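Local coordinates for protein glycoside Hydrolase (Bacteroides uniformis, PDB 5T9X) that probably hydrolyses agarose-type galactans as a family 16 glycoside hydrolase in the agarose pathway of a human gut symbiont, at residues Asp117-Ile122 against Leu330-Arg335; Asp74-Thr79 against Lys90-Tyr95. One frame throughout, in Å; residues are numbered along the deposited sequence.

Contact 1 (Asp117-Ile122 against Leu330-Arg335). With NA (sodium ion), chain D.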
# COMPACT_ATOMS: atom_id res chain seq x y z
N ASP A 117 8.33 -18.43 -4.88
CA ASP A 117 7.64 -18.55 -6.16
C ASP A 117 7.55 -17.19 -6.92
O ASP A 117 6.58 -16.90 -7.62
CB ASP A 117 6.25 -19.15 -5.91
CG ASP A 117 5.75 -19.98 -7.07
OD1 ASP A 117 6.14 -21.17 -7.16
OD2 ASP A 117 4.95 -19.45 -7.89
N GLY A 118 8.57 -16.37 -6.78
CA GLY A 118 8.64 -15.08 -7.43
C GLY A 118 7.83 -13.93 -6.84
O GLY A 118 7.75 -12.88 -7.50
N CYS A 119 7.24 -14.10 -5.64
CA CYS A 119 6.48 -13.03 -4.99
C CYS A 119 6.81 -12.81 -3.53
O CYS A 119 7.10 -13.74 -2.80
CB CYS A 119 5.00 -13.32 -5.04
SG CYS A 119 4.39 -13.44 -6.70
N LEU A 120 6.70 -11.55 -3.11
CA LEU A 120 6.52 -11.20 -1.71
C LEU A 120 5.12 -11.67 -1.33
O LEU A 120 4.16 -11.42 -2.04
CB LEU A 120 6.63 -9.70 -1.54
CG LEU A 120 6.37 -9.16 -0.14
CD1 LEU A 120 7.38 -9.73 0.83
CD2 LEU A 120 6.42 -7.65 -0.17
N ARG A 121 5.03 -12.36 -0.21
CA ARG A 121 3.78 -12.96 0.23
C ARG A 121 3.51 -12.52 1.66
O ARG A 121 4.38 -12.66 2.53
CB ARG A 121 3.86 -14.49 0.16
CG ARG A 121 4.34 -15.08 -1.18
CD ARG A 121 4.58 -16.60 -1.09
NE ARG A 121 3.37 -17.24 -0.61
CZ ARG A 121 2.35 -17.67 -1.36
NH1 ARG A 121 2.40 -17.62 -2.71
NH2 ARG A 121 1.28 -18.17 -0.74
N ILE A 122 2.32 -11.97 1.90
CA ILE A 122 1.91 -11.58 3.23
C ILE A 122 0.69 -12.38 3.59
O ILE A 122 -0.33 -12.23 2.95
CB ILE A 122 1.59 -10.09 3.29
CG1 ILE A 122 2.80 -9.30 2.85
CG2 ILE A 122 1.16 -9.66 4.70
CD1 ILE A 122 2.61 -7.82 2.97
N LEU A 330 -0.04 -10.74 -2.54
CA LEU A 330 1.12 -11.12 -3.38
C LEU A 330 1.63 -9.92 -4.13
O LEU A 330 0.85 -9.22 -4.78
CB LEU A 330 0.73 -12.15 -4.43
CG LEU A 330 0.21 -13.49 -3.92
CD1 LEU A 330 -0.26 -14.43 -5.02
CD2 LEU A 330 1.28 -14.16 -3.06
N VAL A 331 2.93 -9.67 -4.05
CA VAL A 331 3.56 -8.65 -4.85
C VAL A 331 4.69 -9.31 -5.59
O VAL A 331 5.65 -9.82 -4.98
CB VAL A 331 4.08 -7.49 -4.00
CG1 VAL A 331 4.91 -6.53 -4.85
CG2 VAL A 331 2.91 -6.76 -3.36
N ASP A 332 4.57 -9.28 -6.91
CA ASP A 332 5.47 -9.97 -7.83
C ASP A 332 6.72 -9.14 -7.96
O ASP A 332 7.82 -9.67 -8.02
CB ASP A 332 4.76 -10.11 -9.18
CG ASP A 332 5.55 -10.91 -10.22
OD1 ASP A 332 6.67 -11.44 -9.95
OD2 ASP A 332 5.02 -10.96 -11.35
N TRP A 333 6.53 -7.84 -8.06
CA TRP A 333 7.64 -6.92 -8.03
C TRP A 333 7.23 -5.50 -7.67
O TRP A 333 6.03 -5.11 -7.75
CB TRP A 333 8.38 -6.90 -9.38
CG TRP A 333 7.59 -6.75 -10.66
CD1 TRP A 333 7.34 -7.73 -11.53
CD2 TRP A 333 7.03 -5.55 -11.23
NE1 TRP A 333 6.64 -7.25 -12.61
CE2 TRP A 333 6.44 -5.91 -12.45
CE3 TRP A 333 6.96 -4.21 -10.82
CZ2 TRP A 333 5.79 -5.00 -13.26
CZ3 TRP A 333 6.32 -3.30 -11.63
CH2 TRP A 333 5.74 -3.70 -12.84
N ILE A 334 8.26 -4.74 -7.32
CA ILE A 334 8.12 -3.32 -7.07
C ILE A 334 9.35 -2.61 -7.62
O ILE A 334 10.48 -2.98 -7.29
CB ILE A 334 7.88 -3.02 -5.57
CG1 ILE A 334 7.59 -1.55 -5.36
CG2 ILE A 334 9.06 -3.45 -4.69
CD1 ILE A 334 7.10 -1.27 -3.95
N ARG A 335 9.12 -1.62 -8.48
CA ARG A 335 10.19 -0.92 -9.18
C ARG A 335 10.09 0.57 -8.98
O ARG A 335 9.00 1.09 -8.83
CB ARG A 335 10.15 -1.28 -10.66
CG ARG A 335 8.99 -0.74 -11.45
CD ARG A 335 9.07 -1.24 -12.87
NE ARG A 335 7.93 -0.81 -13.68
CZ ARG A 335 7.90 -0.77 -15.01
NH1 ARG A 335 8.98 -1.06 -15.74
NH2 ARG A 335 6.77 -0.40 -15.64
NA NA D . 8.71 -11.56 -9.18
O HOH W 1 5.74 -14.59 -9.90

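Contact 2 (Asp74-Thr79 against Lys90-Tyr95). With NA (sodium ion), chain D.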
# COMPACT_ATOMS: atom_id res chain seq x y z
N ASP A 74 12.76 -4.30 -6.35
CA ASP A 74 12.93 -5.73 -6.08
C ASP A 74 11.97 -6.54 -6.92
O ASP A 74 10.76 -6.29 -6.87
CB ASP A 74 12.73 -6.05 -4.58
CG ASP A 74 13.45 -7.35 -4.13
OD1 ASP A 74 13.74 -8.24 -4.98
OD2 ASP A 74 13.74 -7.51 -2.92
N ASP A 75 12.50 -7.50 -7.67
CA ASP A 75 11.67 -8.47 -8.39
C ASP A 75 11.27 -9.71 -7.56
O ASP A 75 10.50 -10.58 -8.02
CB ASP A 75 12.33 -8.87 -9.72
CG ASP A 75 13.63 -9.67 -9.56
OD1 ASP A 75 13.91 -10.26 -8.49
OD2 ASP A 75 14.37 -9.74 -10.56
N PHE A 76 11.80 -9.81 -6.34
CA PHE A 76 11.46 -10.86 -5.40
C PHE A 76 11.65 -12.29 -5.91
O PHE A 76 10.94 -13.18 -5.47
CB PHE A 76 10.02 -10.67 -4.92
CG PHE A 76 9.79 -9.39 -4.16
CD1 PHE A 76 10.41 -9.18 -2.92
CD2 PHE A 76 8.91 -8.44 -4.62
CE1 PHE A 76 10.17 -8.02 -2.20
CE2 PHE A 76 8.67 -7.28 -3.90
CZ PHE A 76 9.31 -7.07 -2.70
N ASN A 77 12.60 -12.52 -6.82
CA ASN A 77 12.85 -13.87 -7.38
C ASN A 77 13.99 -14.54 -6.60
O ASN A 77 15.13 -14.67 -7.08
CB ASN A 77 13.09 -13.83 -8.91
CG ASN A 77 11.85 -13.31 -9.71
OD1 ASN A 77 10.70 -13.31 -9.23
ND2 ASN A 77 12.10 -12.88 -10.95
N TYR A 78 13.67 -14.90 -5.37
CA TYR A 78 14.55 -15.59 -4.44
C TYR A 78 13.67 -16.21 -3.34
O TYR A 78 12.44 -16.10 -3.39
CB TYR A 78 15.59 -14.63 -3.84
CG TYR A 78 15.04 -13.37 -3.19
CD1 TYR A 78 14.53 -13.38 -1.86
CD2 TYR A 78 15.06 -12.15 -3.87
CE1 TYR A 78 14.04 -12.21 -1.27
CE2 TYR A 78 14.56 -10.99 -3.30
CZ TYR A 78 14.05 -11.01 -2.00
OH TYR A 78 13.57 -9.83 -1.45
N THR A 79 14.28 -16.86 -2.36
CA THR A 79 13.55 -17.49 -1.27
C THR A 79 13.88 -16.81 0.03
O THR A 79 15.05 -16.51 0.28
CB THR A 79 13.87 -18.99 -1.17
OG1 THR A 79 13.13 -19.66 -2.18
CG2 THR A 79 13.43 -19.61 0.18
N LYS A 90 18.57 -7.62 2.44
CA LYS A 90 19.40 -6.61 1.77
C LYS A 90 18.63 -5.35 1.41
O LYS A 90 19.27 -4.31 1.15
CB LYS A 90 20.03 -7.17 0.50
CG LYS A 90 21.02 -8.30 0.72
CD LYS A 90 21.23 -9.07 -0.57
CE LYS A 90 22.32 -10.12 -0.42
NZ LYS A 90 22.41 -10.96 -1.64
N LYS A 91 17.30 -5.43 1.35
CA LYS A 91 16.46 -4.29 0.96
C LYS A 91 15.26 -3.97 1.84
O LYS A 91 14.65 -2.94 1.65
CB LYS A 91 15.98 -4.48 -0.49
CG LYS A 91 17.12 -4.47 -1.48
CD LYS A 91 16.67 -4.97 -2.83
CE LYS A 91 17.85 -5.01 -3.78
NZ LYS A 91 17.30 -5.01 -5.15
N TRP A 92 14.93 -4.85 2.78
CA TRP A 92 13.65 -4.82 3.46
C TRP A 92 13.80 -5.25 4.90
O TRP A 92 14.72 -5.99 5.21
CB TRP A 92 12.66 -5.77 2.78
CG TRP A 92 12.47 -5.54 1.31
CD1 TRP A 92 12.97 -6.30 0.30
CD2 TRP A 92 11.72 -4.49 0.68
NE1 TRP A 92 12.58 -5.79 -0.91
CE2 TRP A 92 11.80 -4.69 -0.71
CE3 TRP A 92 10.97 -3.42 1.16
CZ2 TRP A 92 11.18 -3.84 -1.64
CZ3 TRP A 92 10.35 -2.56 0.24
CH2 TRP A 92 10.45 -2.79 -1.15
N THR A 93 12.93 -4.76 5.77
CA THR A 93 12.72 -5.36 7.09
C THR A 93 11.30 -5.91 7.14
O THR A 93 10.42 -5.40 6.44
CB THR A 93 12.90 -4.36 8.23
OG1 THR A 93 11.87 -3.36 8.17
CG2 THR A 93 14.28 -3.72 8.19
N ASP A 94 11.07 -6.93 7.97
CA ASP A 94 9.75 -7.60 8.07
C ASP A 94 8.86 -7.04 9.21
O ASP A 94 8.13 -7.78 9.88
CB ASP A 94 9.89 -9.15 8.17
CG ASP A 94 10.89 -9.60 9.25
OD1 ASP A 94 11.42 -8.73 9.98
OD2 ASP A 94 11.17 -10.83 9.34
N TYR A 95 8.92 -5.72 9.41
CA TYR A 95 8.03 -5.03 10.34
C TYR A 95 7.77 -3.63 9.83
O TYR A 95 8.28 -3.25 8.79
CB TYR A 95 8.63 -5.01 11.76
CG TYR A 95 7.58 -5.06 12.85
CD1 TYR A 95 6.87 -6.22 13.10
CD2 TYR A 95 7.28 -3.94 13.63
CE1 TYR A 95 5.90 -6.27 14.10
CE2 TYR A 95 6.32 -3.98 14.63
CZ TYR A 95 5.64 -5.15 14.87
OH TYR A 95 4.67 -5.20 15.86
NA NA D . 8.71 -11.56 -9.18
O HOH W 2 16.51 -7.64 -5.38

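Contact 1 (Asp117-Ile122 against Leu330-Arg335)
Gly-118 and Asp-332 meet at a sodium site, placed where strand 119-122 pairs antiparallel with strand 329-341 in one sheet of a beta-sandwich fold. The Gly-118 carbonyl O binds the ion at 2.4 Å. Asp-332 chelates it through two oxygens, its backbone O at 2.4 Å and its carboxylate OD1 at 2.2 Å. CG of Asp-332 is anti to the backbone N (chi1 -175°) and lies beside the carbonyl carbon, which brings OD1 and O to the same ion. Gly-118 O and Asp-332 OD1 lie 3.0 Å apart without a hydrogen bond; the cation draws the two oxygens together. Glu-51, Asp-75 and Asn-77 complete the shell.

Beyond the site the backbones pair regularly. Leu-120 and Val-331 form a hydrogen-bonded pair, Leu-120 N to Val-331 O at 2.8 Å and Val-331 N to Leu-120 O at 2.9 Å. Their CB atoms touch on one face of the sheet. Arg-121 and Leu-330 form the next, non-hydrogen-bonded pair, with side chains alongside each other on the opposite face. A bend at chi3 (55°) turns the Arg-121 chain, and Leu-330 CD2 lies over one face of the guanidinium, 3.7 Å from NH1. Cys-119 SG packs on CA of Asp-332 at 3.8 Å.

Asp-117 and Gly-118, both with positive phi, form the two-residue type I' turn of the hairpin that joins strand 113-116 to strand 119-122. Along its edge away from strand 119-122, strand 329-341 pairs with strand 162-169, where Asp-332 and Trp-333 together lie across from Tyr-167 in a classic beta bulge. Leu-120 packs on Ile-301 of strand 298-304, in the other sheet.

Contact 2 (Asp74-Thr79 against Lys90-Tyr95)
Asp-74 takes hydrogen bonds from both segments, and its carboxylate lies nearly coplanar with the Trp-92 indole, at 11°. CG of Asp-74 is anti to the backbone N (chi1 -156°), which carries the carboxylate to the indole. Trp-92 NE1 donates to OD2 of Asp-74 at 2.9 Å, in the indole plane and to the anti lone pair. The Tyr-78 hydroxyl OH donates to the same OD2 at 2.8 Å, from the syn side and tilted out of the carboxylate plane. Backbone N of Phe-76 reaches OD1 of Asp-74 at 2.8 Å from above that plane. With an alanine here, the buried indole N-H and the Tyr-78 hydroxyl would probably lose their shared acceptor.

Charge enters less directly. Lys-91 NZ binds the carbonyl oxygens of Ser-71 and Ser-73, and a water links it, weakly on the acid side, to OD1 of Asp-74.

The apolar part is aromatic. The Phe-76 ring is near parallel to the Trp-92 five-membered ring but slid aside, with CE1 of Phe-76 3.5 Å from NE1 of Trp-92.

Asp-74 and Asp-75 each begin an Asx turn, consecutive turns that shape the loop presenting Asp-75 O and Asn-77 OD1 to the sodium.

Both contacts supply ligands to one sodium ion, and their centres lie about 9 Å apart. Contact 1 is partly buried and joins two strands of one sheet; it combines backbone pairing with metal bonds at one end. Contact 2 is buried, though it lies farther from the centre of the chain. It ties a loop to a short strand of the other sheet, mainly through side chains around one carboxylate. The two also touch directly. Ile-334 O and Asp-74 N, 2.8 Å apart, probably form a hydrogen bond, and the Phe-76 ring packs on Val-331. The ion joins the 74-79 loop to strand 329-341 and to the turn that leads into strand 119-122.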